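Local atomic coordinates of (5-formylfuran-3-yl)methyl phosphate transaminase (Methanococcus jannaschii, PDB entry 2Z61), a protein that catalyses the pyridoxal-phosphate-dependent transamination between an aldehyde phosphate and alanine that supplies the precursor for the furan moiety of methanofuran. Residues Met1-Lys4 against Arg5-Asn8; Glu274-Ser277 against Met278-Glu281; Glu149-Ser152 against Asp153-Ala157. All coordinates share one frame; numbering follows the deposited sequence.

Contact 1: Met1-Lys4 against Arg5-Asn8; sequences MLSK and RLLN
L7 folds back over the backbone of S3 and K4 and reaches L2, at an N-capped first turn of the short helix 4-8. Its CB lies 3.2 Å from K4 O. CG comes within 2.9 Å of S3 O, closer than normal contact and perhaps a fault of the model. At the tip the two methyls part: CD1 rests 3.4 Å from the same S3 O, whereas CD2 turns to L2 CB at 4.1 Å, the one apolar side-chain touch of the turn. This course follows from a CG anti to the carbonyl carbon (chi1 -61°), which sends the branch back along the chain. S3 is the N-cap: its OG accepts from L6 N at 3.5 Å, a long and weak bond but nearly straight at 169°. OG also bonds to S107 O of the second subunit, so the cap is shared with the dimer interface. R5 leads its guanidinium away from the turn, toward F132 O in its own chain and L133 O of the second subunit. The turn itself is loosely bonded, with L7 N making weak bonds to both S3 O (3.4 Å) and K4 O (3.0 Å).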
loop_
_atom_site.group_PDB
_atom_site.type_symbol
_atom_site.label_atom_id
_atom_site.label_comp_id
_atom_site.label_asym_id
_atom_site.label_seq_id
_atom_site.Cartn_x
_atom_site.Cartn_y
_atom_site.Cartn_z
ATOM N N MET A 1 8.974 23.623 6.446
ATOM C CA MET A 1 9.751 22.461 5.929
ATOM C C MET A 1 8.854 21.384 5.319
ATOM O O MET A 1 9.140 20.871 4.234
ATOM C CB MET A 1 10.619 21.872 7.051
ATOM C CG MET A 1 9.990 21.924 8.437
ATOM S SD MET A 1 11.085 21.280 9.735
ATOM C CE MET A 1 12.365 22.550 9.791
ATOM N N LEU A 2 7.766 21.049 6.007
ATOM C CA LEU A 2 6.829 20.045 5.509
ATOM C C LEU A 2 6.110 20.576 4.272
ATOM O O LEU A 2 5.951 21.786 4.108
ATOM C CB LEU A 2 5.796 19.694 6.581
ATOM C CG LEU A 2 6.255 18.872 7.787
ATOM C CD1 LEU A 2 5.073 18.652 8.717
ATOM C CD2 LEU A 2 6.819 17.536 7.326
ATOM N N SER A 3 5.668 19.674 3.405
ATOM C CA SER A 3 4.969 20.082 2.191
ATOM C C SER A 3 3.600 20.678 2.505
ATOM O O SER A 3 3.052 20.468 3.585
ATOM C CB SER A 3 4.775 18.884 1.270
ATOM O OG SER A 3 3.894 17.952 1.869
ATOM N N LYS A 4 3.056 21.420 1.547
ATOM C CA LYS A 4 1.747 22.039 1.697
ATOM C C LYS A 4 0.654 20.986 1.860
ATOM O O LYS A 4 -0.257 21.154 2.667
ATOM C CB LYS A 4 1.419 22.909 0.478
ATOM C CG LYS A 4 2.158 24.237 0.414
ATOM C CD LYS A 4 1.583 25.105 -0.705
ATOM C CE LYS A 4 2.229 26.484 -0.754
ATOM N NZ LYS A 4 1.665 27.315 -1.862
ATOM N N ARG A 5 0.742 19.904 1.090
ATOM C CA ARG A 5 -0.257 18.840 1.167
ATOM C C ARG A 5 -0.423 18.289 2.574
ATOM O O ARG A 5 -1.538 18.179 3.076
ATOM C CB ARG A 5 0.100 17.680 0.235
ATOM C CG ARG A 5 0.012 17.997 -1.238
ATOM C CD ARG A 5 0.009 16.722 -2.061
ATOM N NE ARG A 5 -0.138 17.012 -3.482
ATOM C CZ ARG A 5 0.848 17.423 -4.271
ATOM N NH1 ARG A 5 2.069 17.586 -3.781
ATOM N NH2 ARG A 5 0.607 17.688 -5.548
ATOM N N LEU A 6 0.689 17.933 3.207
ATOM C CA LEU A 6 0.648 17.375 4.551
ATOM C C LEU A 6 0.151 18.365 5.583
ATOM O O LEU A 6 -0.273 17.978 6.671
ATOM C CB LEU A 6 2.032 16.863 4.952
ATOM C CG LEU A 6 2.238 15.351 4.818
ATOM C CD1 LEU A 6 1.484 14.643 5.929
ATOM C CD2 LEU A 6 1.755 14.878 3.453
ATOM N N LEU A 7 0.200 19.646 5.233
ATOM C CA LEU A 7 -0.238 20.703 6.133
ATOM C C LEU A 7 -1.757 20.813 6.173
ATOM O O LEU A 7 -2.325 21.302 7.148
ATOM C CB LEU A 7 0.381 22.037 5.705
ATOM C CG LEU A 7 1.917 22.094 5.736
ATOM C CD1 LEU A 7 2.389 23.411 5.140
ATOM C CD2 LEU A 7 2.425 21.934 7.165
ATOM N N ASN A 8 -2.414 20.348 5.115
ATOM C CA ASN A 8 -3.870 20.396 5.039
ATOM C C ASN A 8 -4.504 19.095 5.522
ATOM O O ASN A 8 -5.708 19.034 5.755
ATOM C CB ASN A 8 -4.316 20.677 3.601
ATOM C CG ASN A 8 -3.827 22.022 3.089
ATOM O OD1 ASN A 8 -4.137 23.069 3.662
ATOM N ND2 ASN A 8 -3.063 21.999 2.000
#

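Contact 2: Glu274-Ser277 against Met278-Glu281; sequences EINS and MIKE
I275 and I279 lie one helical turn apart and cross obliquely, with CG2 of I275 3.9 Å from CD1 of I279. Both share one placement, CG1 anti to the carbonyl carbon and CG2 anti to the backbone N (chi1 -82° and -69°); with it I275 offers its CG2 methyl, and I279 swings CG1 and CD1 back toward the preceding turn. CG1 of I279 also rests 3.3 Å from I275 O, so the branch covers the same carbonyl that the I279 backbone uses. That bond, I279 N to I275 O, is short at 2.8 Å, with an N-H...O angle of 159°. M278 leaves the helix on another side. Only its CB bears on the preceding turn, 3.3 Å from I275 O, and the side chain, bent at its last torsion, packs on F41. K280 bends at chi2, which lays its CD 3.2 Å from N276 O, the acceptor of its own N-H. The two glutamates turn their carboxylates outward from this turn: E274 OE1 accepts from K45 N, and E281 OE1 forms a salt bridge with R284. I275 also touches P44 and L223, the latter next in sequence to K222, the lysine that carries pyridoxal phosphate. One side of the helix thus packs on loops of the same chain, while N276, S277 and K280 are exposed. Regular i to i+4 bonding, with an apolar i/i+4 pair beside M278 and polar residues on the outer face, makes this an amphipathic part of helix 269-295, consistent with the long helix that joins the large and small domains in aminotransferases of this family.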
loop_
_atom_site.group_PDB
_atom_site.type_symbol
_atom_site.label_atom_id
_atom_site.label_comp_id
_atom_site.label_asym_id
_atom_site.label_seq_id
_atom_site.Cartn_x
_atom_site.Cartn_y
_atom_site.Cartn_z
ATOM N N GLU A 274 -19.346 -20.048 7.868
ATOM C CA GLU A 274 -18.828 -19.247 8.966
ATOM C C GLU A 274 -19.216 -17.776 8.896
ATOM O O GLU A 274 -19.510 -17.169 9.923
ATOM C CB GLU A 274 -17.303 -19.408 9.041
ATOM C CG GLU A 274 -16.887 -20.816 9.459
ATOM C CD GLU A 274 -15.390 -21.059 9.379
ATOM O OE1 GLU A 274 -14.616 -20.252 9.938
ATOM O OE2 GLU A 274 -14.987 -22.072 8.761
ATOM N N ILE A 275 -19.232 -17.200 7.697
ATOM C CA ILE A 275 -19.603 -15.794 7.567
ATOM C C ILE A 275 -21.080 -15.593 7.903
ATOM O O ILE A 275 -21.455 -14.569 8.475
ATOM C CB ILE A 275 -19.286 -15.245 6.137
ATOM C CG1 ILE A 275 -17.804 -14.871 6.045
ATOM C CG2 ILE A 275 -20.107 -14.003 5.835
ATOM C CD1 ILE A 275 -16.862 -16.026 6.215
ATOM N N ASN A 276 -21.920 -16.565 7.561
ATOM C CA ASN A 276 -23.342 -16.438 7.873
ATOM C C ASN A 276 -23.558 -16.470 9.382
ATOM O O ASN A 276 -24.440 -15.799 9.908
ATOM C CB ASN A 276 -24.146 -17.554 7.210
ATOM C CG ASN A 276 -24.447 -17.257 5.765
ATOM O OD1 ASN A 276 -24.795 -16.126 5.415
ATOM N ND2 ASN A 276 -24.332 -18.270 4.912
ATOM N N SER A 277 -22.738 -17.253 10.071
ATOM C CA SER A 277 -22.807 -17.357 11.520
ATOM C C SER A 277 -22.396 -16.003 12.098
ATOM O O SER A 277 -22.963 -15.528 13.087
ATOM C CB SER A 277 -21.850 -18.450 12.003
ATOM O OG SER A 277 -21.664 -18.396 13.407
ATOM N N MET A 278 -21.410 -15.383 11.459
ATOM C CA MET A 278 -20.910 -14.084 11.892
ATOM C C MET A 278 -21.991 -13.028 11.672
ATOM O O MET A 278 -22.258 -12.211 12.550
ATOM C CB MET A 278 -19.646 -13.722 11.098
ATOM C CG MET A 278 -18.753 -12.669 11.748
ATOM S SD MET A 278 -17.344 -12.172 10.694
ATOM C CE MET A 278 -16.236 -13.598 10.880
ATOM N N ILE A 279 -22.620 -13.056 10.500
ATOM C CA ILE A 279 -23.663 -12.089 10.197
ATOM C C ILE A 279 -24.803 -12.173 11.211
ATOM O O ILE A 279 -25.326 -11.153 11.638
ATOM C CB ILE A 279 -24.208 -12.278 8.758
ATOM C CG1 ILE A 279 -23.130 -11.865 7.748
ATOM C CG2 ILE A 279 -25.467 -11.434 8.553
ATOM C CD1 ILE A 279 -23.475 -12.142 6.304
ATOM N N LYS A 280 -25.179 -13.386 11.605
ATOM C CA LYS A 280 -26.249 -13.561 12.586
ATOM C C LYS A 280 -25.878 -12.930 13.929
ATOM O O LYS A 280 -26.684 -12.237 14.542
ATOM C CB LYS A 280 -26.548 -15.050 12.798
ATOM C CG LYS A 280 -27.709 -15.597 11.984
ATOM C CD LYS A 280 -27.516 -15.404 10.493
ATOM C CE LYS A 280 -28.662 -16.041 9.719
ATOM N NZ LYS A 280 -28.827 -17.489 10.060
ATOM N N GLU A 281 -24.655 -13.175 14.388
ATOM C CA GLU A 281 -24.205 -12.619 15.657
ATOM C C GLU A 281 -24.241 -11.090 15.634
ATOM O O GLU A 281 -24.705 -10.465 16.586
ATOM C CB GLU A 281 -22.786 -13.110 15.980
ATOM C CG GLU A 281 -22.192 -12.491 17.240
ATOM C CD GLU A 281 -22.942 -12.873 18.508
ATOM O OE1 GLU A 281 -24.189 -12.953 18.486
ATOM O OE2 GLU A 281 -22.276 -13.083 19.539
#

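Contact 3: Glu149-Ser152 against Asp153-Ala157; sequences EALS and DKTKA
T155 has OG1 beside its backbone N and CG2 anti to it (chi1 -61°), a placement that turns the hydroxyl to S152 N and the methyl to L151 CD2. OG1 accepts from S152 N at 2.9 Å, a bond bent to 140°. The same hydroxyl donates to a water 2.5 Å from OG1, a short and perhaps imprecise distance, and that water in turn donates to A150 O at 2.7 Å. One oxygen therefore serves both the peptide after the helix and, through the water, the last helical carbonyl. The rotation of S152 is unusual, with chi1 at 107°, away from the staggered positions; it sets OG 2.7 Å from K154 N, which donates to it almost straight. This i to i+2 bond is an ST turn, and OG is hydrogen-bonded to E115 OE1 as well. The segment is the link from helix 144-150 into strand 155-161, the last leg of a beta-alpha-beta crossover that starts at strand 136-140 in the mixed sheet of the large domain. L151, the first residue to leave helical geometry, crosses T155 at about a right angle, CD2 to CG2 at 3.6 Å, and also packs on F178 and N182 of helix 173-182. With a valine in place of T155 the hydroxyl is gone, and S152 N would probably be left without its acceptor and the water without its tie to the strand. T155 itself is buried against E115 and L117, whereas K156 NZ forms a salt bridge with D114.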
loop_
_atom_site.group_PDB
_atom_site.type_symbol
_atom_site.label_atom_id
_atom_site.label_comp_id
_atom_site.label_asym_id
_atom_site.label_seq_id
_atom_site.Cartn_x
_atom_site.Cartn_y
_atom_site.Cartn_z
ATOM N N GLU A 149 -28.654 20.925 -5.810
ATOM C CA GLU A 149 -28.112 22.211 -5.398
ATOM C C GLU A 149 -26.584 22.229 -5.291
ATOM O O GLU A 149 -25.963 23.273 -5.482
ATOM C CB GLU A 149 -28.730 22.625 -4.060
ATOM C CG GLU A 149 -30.219 22.925 -4.162
ATOM C CD GLU A 149 -30.801 23.510 -2.890
ATOM O OE1 GLU A 149 -30.693 22.865 -1.824
ATOM O OE2 GLU A 149 -31.374 24.618 -2.959
ATOM N N ALA A 150 -25.980 21.081 -4.995
ATOM C CA ALA A 150 -24.529 21.009 -4.852
ATOM C C ALA A 150 -23.773 20.929 -6.175
ATOM O O ALA A 150 -22.605 21.314 -6.242
ATOM C CB ALA A 150 -24.148 19.821 -3.960
ATOM N N LEU A 151 -24.432 20.437 -7.221
ATOM C CA LEU A 151 -23.801 20.305 -8.534
ATOM C C LEU A 151 -23.274 21.613 -9.112
ATOM O O LEU A 151 -23.853 22.682 -8.900
ATOM C CB LEU A 151 -24.775 19.693 -9.543
ATOM C CG LEU A 151 -25.039 18.190 -9.483
ATOM C CD1 LEU A 151 -26.071 17.822 -10.539
ATOM C CD2 LEU A 151 -23.746 17.426 -9.731
ATOM N N SER A 152 -22.169 21.513 -9.850
ATOM C CA SER A 152 -21.548 22.670 -10.483
ATOM C C SER A 152 -20.820 22.199 -11.736
ATOM O O SER A 152 -20.910 21.031 -12.124
ATOM C CB SER A 152 -20.533 23.325 -9.540
ATOM O OG SER A 152 -19.208 23.058 -9.968
ATOM N N ASP A 153 -20.099 23.116 -12.370
ATOM C CA ASP A 153 -19.344 22.787 -13.569
ATOM C C ASP A 153 -18.073 22.033 -13.203
ATOM O O ASP A 153 -17.471 21.370 -14.043
ATOM C CB ASP A 153 -18.977 24.061 -14.335
ATOM C CG ASP A 153 -20.189 24.769 -14.910
ATOM O OD1 ASP A 153 -20.942 24.130 -15.676
ATOM O OD2 ASP A 153 -20.388 25.965 -14.603
ATOM N N LYS A 154 -17.668 22.135 -11.943
ATOM C CA LYS A 154 -16.454 21.467 -11.483
ATOM C C LYS A 154 -16.708 20.102 -10.847
ATOM O O LYS A 154 -15.766 19.376 -10.541
ATOM C CB LYS A 154 -15.701 22.367 -10.496
ATOM C CG LYS A 154 -15.310 23.729 -11.066
ATOM C CD LYS A 154 -14.374 23.612 -12.270
ATOM C CE LYS A 154 -13.035 23.000 -11.886
ATOM N NZ LYS A 154 -12.107 22.866 -13.049
ATOM N N THR A 155 -17.976 19.754 -10.653
ATOM C CA THR A 155 -18.333 18.467 -10.059
ATOM C C THR A 155 -17.820 17.318 -10.921
ATOM O O THR A 155 -18.320 17.081 -12.013
ATOM C CB THR A 155 -19.857 18.326 -9.918
ATOM O OG1 THR A 155 -20.355 19.356 -9.054
ATOM C CG2 THR A 155 -20.214 16.955 -9.336
ATOM N N LYS A 156 -16.828 16.593 -10.422
ATOM C CA LYS A 156 -16.249 15.489 -11.184
ATOM C C LYS A 156 -16.779 14.117 -10.774
ATOM O O LYS A 156 -16.984 13.239 -11.618
ATOM C CB LYS A 156 -14.723 15.501 -11.031
ATOM C CG LYS A 156 -13.979 14.675 -12.058
ATOM C CD LYS A 156 -14.145 15.276 -13.445
ATOM C CE LYS A 156 -13.068 14.798 -14.394
ATOM N NZ LYS A 156 -11.724 15.266 -13.953
ATOM N N ALA A 157 -16.997 13.919 -9.478
ATOM C CA ALA A 157 -17.467 12.625 -9.026
ATOM C C ALA A 157 -18.200 12.686 -7.705
ATOM O O ALA A 157 -18.286 13.736 -7.075
ATOM C CB ALA A 157 -16.288 11.666 -8.916
HETATM O O HOH W 1 -20.171 20.420 -6.835
#

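In the fold
In chain order contact 1 comes first, then contact 3, then contact 2, and none touches another. Contacts 1 and 3 have centres 27 Å apart and nearest atoms about 15 Å apart. Contact 2 lies across the centre of the chain from both, its centre 44 Å from that of contact 1 and 40 Å from that of contact 3. D111 connects the first pair only through the dimer: K4 N bonds to D111 of the second subunit, and K156 makes a long, weak ion pair with D111 of its own chain. Contact 2 probably lies nearest the cofactor's surroundings in sequence terms, since a loop residue it touches adjoins the lysine that carries pyridoxal phosphate.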